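Local coordinates for protein african horse sickness virus (serotype 4) VP7 (African horsesickness virus, PDB 1AHS) that assembles as trimers into the surface layer of the viral core, binding the inner shell protein VP3, and is represented here by its top domain, at residues T1-A7 with Y27-A33; C36-G40 with G109-R115. All coordinates share one frame; numbering follows the deposited sequence.

Contact 1 (T1-A7 with Y27-A33)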
loop_
_atom_site.group_PDB
_atom_site.type_symbol
_atom_site.label_atom_id
_atom_site.label_comp_id
_atom_site.label_asym_id
_atom_site.label_seq_id
_atom_site.Cartn_x
_atom_site.Cartn_y
_atom_site.Cartn_z
ATOM N N THR B 1 -12.863 -9.984 -3.578
ATOM C CA THR B 1 -12.914 -8.923 -4.600
ATOM C C THR B 1 -13.274 -7.465 -4.097
ATOM O O THR B 1 -13.995 -7.251 -3.090
ATOM C CB THR B 1 -13.866 -9.361 -5.781
ATOM O OG1 THR B 1 -13.335 -8.937 -7.044
ATOM C CG2 THR B 1 -15.309 -8.814 -5.593
ATOM N N GLY B 2 -12.700 -6.485 -4.790
ATOM C CA GLY B 2 -12.914 -5.076 -4.520
ATOM C C GLY B 2 -13.328 -4.519 -5.868
ATOM O O GLY B 2 -13.039 -5.116 -6.914
ATOM N N PRO B 3 -13.870 -3.317 -5.907
ATOM C CA PRO B 3 -14.292 -2.800 -7.198
ATOM C C PRO B 3 -13.262 -2.522 -8.253
ATOM O O PRO B 3 -13.605 -2.429 -9.437
ATOM C CB PRO B 3 -15.024 -1.547 -6.810
ATOM C CG PRO B 3 -14.286 -1.101 -5.598
ATOM C CD PRO B 3 -14.085 -2.344 -4.828
ATOM N N TYR B 4 -11.993 -2.447 -7.864
ATOM C CA TYR B 4 -10.963 -2.059 -8.819
ATOM C C TYR B 4 -10.050 -3.186 -9.223
ATOM O O TYR B 4 -8.968 -2.955 -9.777
ATOM C CB TYR B 4 -10.137 -0.869 -8.269
ATOM C CG TYR B 4 -10.976 0.305 -7.761
ATOM C CD1 TYR B 4 -12.137 0.699 -8.426
ATOM C CD2 TYR B 4 -10.713 0.891 -6.528
ATOM C CE1 TYR B 4 -13.021 1.623 -7.850
ATOM C CE2 TYR B 4 -11.589 1.818 -5.962
ATOM C CZ TYR B 4 -12.738 2.159 -6.628
ATOM O OH TYR B 4 -13.646 2.982 -6.035
ATOM N N ALA B 5 -10.516 -4.415 -9.039
ATOM C CA ALA B 5 -9.702 -5.579 -9.381
ATOM C C ALA B 5 -9.327 -5.670 -10.854
ATOM O O ALA B 5 -8.246 -6.127 -11.177
ATOM C CB ALA B 5 -10.379 -6.869 -8.898
ATOM N N GLY B 6 -10.131 -5.095 -11.732
ATOM C CA GLY B 6 -9.845 -5.193 -13.148
ATOM C C GLY B 6 -9.013 -4.109 -13.765
ATOM O O GLY B 6 -8.878 -4.060 -14.981
ATOM N N ALA B 7 -8.466 -3.231 -12.936
ATOM C CA ALA B 7 -7.631 -2.132 -13.395
ATOM C C ALA B 7 -6.454 -2.795 -14.077
ATOM O O ALA B 7 -5.937 -3.791 -13.577
ATOM C CB ALA B 7 -7.147 -1.353 -12.193
ATOM N N TYR B 27 -5.140 3.750 -9.561
ATOM C CA TYR B 27 -5.457 2.770 -8.553
ATOM C C TYR B 27 -4.236 2.294 -7.865
ATOM O O TYR B 27 -3.164 2.277 -8.456
ATOM C CB TYR B 27 -6.170 1.622 -9.215
ATOM C CG TYR B 27 -7.411 2.107 -9.912
ATOM C CD1 TYR B 27 -8.561 2.407 -9.186
ATOM C CD2 TYR B 27 -7.441 2.272 -11.295
ATOM C CE1 TYR B 27 -9.707 2.849 -9.811
ATOM C CE2 TYR B 27 -8.600 2.720 -11.943
ATOM C CZ TYR B 27 -9.723 2.999 -11.188
ATOM O OH TYR B 27 -10.879 3.387 -11.808
ATOM N N ILE B 28 -4.401 1.940 -6.602
ATOM C CA ILE B 28 -3.314 1.416 -5.788
ATOM C C ILE B 28 -3.467 -0.115 -5.691
ATOM O O ILE B 28 -2.487 -0.865 -5.727
ATOM C CB ILE B 28 -3.356 2.029 -4.390
ATOM C CG1 ILE B 28 -3.135 3.537 -4.481
ATOM C CG2 ILE B 28 -2.304 1.452 -3.526
ATOM C CD1 ILE B 28 -2.106 3.977 -5.484
ATOM N N ASN B 29 -4.712 -0.571 -5.597
ATOM C CA ASN B 29 -5.021 -1.985 -5.495
ATOM C C ASN B 29 -6.535 -2.136 -5.658
ATOM O O ASN B 29 -7.188 -1.189 -6.033
ATOM C CB ASN B 29 -4.498 -2.564 -4.165
ATOM C CG ASN B 29 -5.309 -2.138 -2.935
ATOM O OD1 ASN B 29 -6.500 -1.880 -3.015
ATOM N ND2 ASN B 29 -4.667 -2.152 -1.774
ATOM N N SER B 30 -7.083 -3.317 -5.401
ATOM C CA SER B 30 -8.521 -3.571 -5.528
ATOM C C SER B 30 -9.463 -2.654 -4.826
ATOM O O SER B 30 -10.612 -2.565 -5.242
ATOM C CB SER B 30 -8.866 -4.941 -4.995
ATOM O OG SER B 30 -8.290 -5.845 -5.864
ATOM N N ASN B 31 -9.051 -2.089 -3.698
ATOM C CA ASN B 31 -9.940 -1.241 -2.932
ATOM C C ASN B 31 -9.545 0.214 -2.684
ATOM O O ASN B 31 -10.341 1.001 -2.157
ATOM C CB ASN B 31 -10.265 -1.943 -1.611
ATOM C CG ASN B 31 -11.246 -3.078 -1.802
ATOM O OD1 ASN B 31 -10.919 -4.059 -2.460
ATOM N ND2 ASN B 31 -12.468 -2.943 -1.261
ATOM N N ILE B 32 -8.392 0.609 -3.203
ATOM C CA ILE B 32 -7.889 1.935 -2.971
ATOM C C ILE B 32 -7.500 2.676 -4.239
ATOM O O ILE B 32 -6.835 2.135 -5.127
ATOM C CB ILE B 32 -6.683 1.833 -2.005
ATOM C CG1 ILE B 32 -7.109 1.095 -0.754
ATOM C CG2 ILE B 32 -6.180 3.186 -1.598
ATOM C CD1 ILE B 32 -6.059 1.087 0.299
ATOM N N ALA B 33 -7.883 3.939 -4.299
ATOM C CA ALA B 33 -7.562 4.783 -5.426
ATOM C C ALA B 33 -7.042 6.076 -4.785
ATOM O O ALA B 33 -7.367 6.361 -3.630
ATOM C CB ALA B 33 -8.828 5.046 -6.228
#
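The turn joining strands 23-27 and 32-37 of the antiparallel beta sandwich is braced by the N-terminal segment of the top domain, with Tyr-4 lying against Tyr-27 and Ser-30. Two successive type I turns, Gly-2 to Ala-5 and Tyr-4 to Ala-7, fold 1-7 over that bend, and one backbone hydrogen bond crosses the contact, from Tyr-4 N to Ser-30 O at 3.0 Å. The phenol of Tyr-4 is held between two partners. Pro-3 CG sits 3.7 Å above the centre of one face, while Tyr-27 CE1 approaches the other face nearer its rim. The two tyrosine rings are oblique, their planes at 36°, with Tyr-4 CG and Tyr-27 CD1 3.5 Å apart. Farther along, the methyl of Ala-7, its CB, reaches Tyr-27 CD2 at 3.7 Å. The amide of Asn-31 bends back toward Gly-2, its CG anti to the carbonyl carbon (chi1 -75°), and Asn-31 OD1 comes within 3.0 Å of Gly-2 CA; Asn-31 ND2 donates to Val-122 O. Within the bend, Asn-29 OD1 accepts from Asn-31 N at 2.6 Å in the carbonyl plane, an Asx turn that holds the N-H of the same peptide whose oxygen, Ser-30 O, receives Tyr-4 N. Arg-64 of the second subunit binds Tyr-4 O, and Glu-121 of that subunit accepts from Ser-30 N. Both phenol hydroxyls are satisfied by backbone carbonyls, Tyr-4 OH by Leu-49 O and Tyr-27 OH by Leu-48 O, so the paired rings combine apolar packing with fixed polar ends, within the trimer interface.

Contact 2 (C36-G40 with G109-R115)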
loop_
_atom_site.group_PDB
_atom_site.type_symbol
_atom_site.label_atom_id
_atom_site.label_comp_id
_atom_site.label_asym_id
_atom_site.label_seq_id
_atom_site.Cartn_x
_atom_site.Cartn_y
_atom_site.Cartn_z
ATOM N N CYS B 36 -4.106 12.760 -7.092
ATOM C CA CYS B 36 -3.044 13.703 -6.856
ATOM C C CYS B 36 -3.596 15.037 -7.242
ATOM O O CYS B 36 -4.120 15.165 -8.329
ATOM C CB CYS B 36 -1.842 13.373 -7.745
ATOM S SG CYS B 36 -0.925 11.898 -7.242
ATOM N N MET B 37 -3.445 16.052 -6.405
ATOM C CA MET B 37 -4.002 17.365 -6.727
ATOM C C MET B 37 -3.067 18.533 -6.552
ATOM O O MET B 37 -2.482 18.713 -5.487
ATOM C CB MET B 37 -5.228 17.632 -5.855
ATOM C CG MET B 37 -6.305 16.609 -5.967
ATOM S SD MET B 37 -7.670 17.102 -5.065
ATOM C CE MET B 37 -8.335 18.242 -6.325
ATOM N N ASP B 38 -2.942 19.342 -7.582
ATOM C CA ASP B 38 -2.127 20.532 -7.500
ATOM C C ASP B 38 -2.788 21.514 -6.530
ATOM O O ASP B 38 -3.894 21.292 -6.028
ATOM C CB ASP B 38 -2.053 21.217 -8.838
ATOM C CG ASP B 38 -0.687 21.768 -9.131
ATOM O OD1 ASP B 38 0.049 22.221 -8.196
ATOM O OD2 ASP B 38 -0.336 21.713 -10.332
ATOM N N ALA B 39 -2.095 22.613 -6.276
ATOM C CA ALA B 39 -2.561 23.654 -5.376
ATOM C C ALA B 39 -3.772 24.394 -5.958
ATOM O O ALA B 39 -3.792 24.737 -7.149
ATOM C CB ALA B 39 -1.441 24.630 -5.127
ATOM N N GLY B 40 -4.770 24.633 -5.115
ATOM C CA GLY B 40 -5.964 25.336 -5.539
ATOM C C GLY B 40 -6.800 24.611 -6.580
ATOM O O GLY B 40 -7.623 25.256 -7.290
ATOM N N GLY B 109 -11.742 18.739 -3.660
ATOM C CA GLY B 109 -11.119 20.039 -3.741
ATOM C C GLY B 109 -9.888 20.204 -2.890
ATOM O O GLY B 109 -9.813 19.679 -1.785
ATOM N N ASN B 110 -8.935 20.958 -3.415
ATOM C CA ASN B 110 -7.688 21.258 -2.708
ATOM C C ASN B 110 -7.460 22.773 -2.820
ATOM O O ASN B 110 -6.674 23.224 -3.652
ATOM C CB ASN B 110 -6.508 20.488 -3.323
ATOM C CG ASN B 110 -5.196 20.723 -2.588
ATOM O OD1 ASN B 110 -5.119 20.645 -1.349
ATOM N ND2 ASN B 110 -4.156 20.980 -3.347
ATOM N N PRO B 111 -8.215 23.582 -2.039
ATOM C CA PRO B 111 -8.061 25.031 -2.092
ATOM C C PRO B 111 -6.724 25.529 -1.568
ATOM O O PRO B 111 -6.247 26.582 -2.000
ATOM C CB PRO B 111 -9.216 25.510 -1.230
ATOM C CG PRO B 111 -9.365 24.422 -0.214
ATOM C CD PRO B 111 -9.277 23.213 -1.082
ATOM N N GLY B 112 -6.121 24.737 -0.674
ATOM C CA GLY B 112 -4.836 25.045 -0.053
ATOM C C GLY B 112 -3.719 25.483 -0.986
ATOM O O GLY B 112 -3.857 25.407 -2.205
ATOM N N ALA B 113 -2.579 25.889 -0.421
ATOM C CA ALA B 113 -1.457 26.375 -1.248
ATOM C C ALA B 113 -0.324 25.419 -1.633
ATOM O O ALA B 113 0.701 25.870 -2.131
ATOM C CB ALA B 113 -0.862 27.656 -0.641
ATOM N N ARG B 114 -0.461 24.128 -1.354
ATOM C CA ARG B 114 0.569 23.194 -1.730
ATOM C C ARG B 114 -0.129 21.966 -2.296
ATOM O O ARG B 114 -1.348 21.888 -2.240
ATOM C CB ARG B 114 1.473 22.875 -0.546
ATOM C CG ARG B 114 0.804 22.416 0.693
ATOM C CD ARG B 114 1.824 22.067 1.792
ATOM N NE ARG B 114 1.707 22.917 2.987
ATOM C CZ ARG B 114 1.258 22.530 4.191
ATOM N NH1 ARG B 114 0.860 21.287 4.410
ATOM N NH2 ARG B 114 1.173 23.408 5.187
ATOM N N ARG B 115 0.617 21.064 -2.922
ATOM C CA ARG B 115 0.036 19.866 -3.495
ATOM C C ARG B 115 -0.517 18.935 -2.443
ATOM O O ARG B 115 -0.096 18.985 -1.288
ATOM C CB ARG B 115 1.084 19.158 -4.324
ATOM C CG ARG B 115 1.444 19.952 -5.547
ATOM C CD ARG B 115 2.695 19.399 -6.181
ATOM N NE ARG B 115 3.914 19.731 -5.446
ATOM C CZ ARG B 115 5.144 19.430 -5.871
ATOM N NH1 ARG B 115 5.319 18.783 -7.020
ATOM N NH2 ARG B 115 6.204 19.842 -5.180
#
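Where strands 32-37 and 106-110 run out into loops, the backbones of 36-40 and 109-115 close on one another, with CA atoms 4.6 Å apart at Asp-38 and Arg-115 and 4.0 Å at Gly-40 and Pro-111. Gly-40 N gives a weak hydrogen bond to Gly-112 O, and Arg-115 CA makes a CA-H...O contact with Met-37 O at 3.4 Å. Asn-110 carries most of the side-chain chemistry. A chi1 of -178°, which turns CG away from the backbone N, carries the amide across to Asp-38 O, 2.7 Å from Asn-110 ND2; this donor stands above the carbonyl plane, although the acceptor lies in the plane of the Asn amide. Asn-110 ND2 also donates to Arg-114 O at 3.2 Å, in that carbonyl's plane, and OD1 accepts a hydrogen bond from Ser-116 OG, so both ends of the amide are engaged and its rotation is fixed. Met-37 runs past Asn-110 in the opposite sense, Met-37 SD lying 4.0 Å from Asn-110 CB. Asp-38 OD1 binds Ala-39 N on the anti side of the carboxylate and touches the aliphatic Arg-115 CG; the guanidinium itself makes a cation-pi contact with Tyr-16. Met-37 pairs with Ser-116 at the start of strand 116-122, and Asn-110 with Ala-41 on strand 41-44, so the contact bridges the five-stranded and four-stranded sheets at the ends of strands 32-37 and 106-110.

Overall arrangement
From the N terminus, the chain first makes the double turn of 1-7, and contact 1 closes a loop when the bend between strands 23-27 and 32-37 returns to it. Strand 32-37 then carries the chain to the far side of the domain, where contact 2 begins; its loop closes only after the chain has passed through strands of both large sheets and come back along 106-110. The two loops follow one another in series, without nesting or crossing, and their centres lie 24 Å apart on opposite sides of the chain's centre. Contact 1 fastens the N-terminal segment to an edge hairpin beside another subunit, whereas contact 2 joins the two sheets within one subunit.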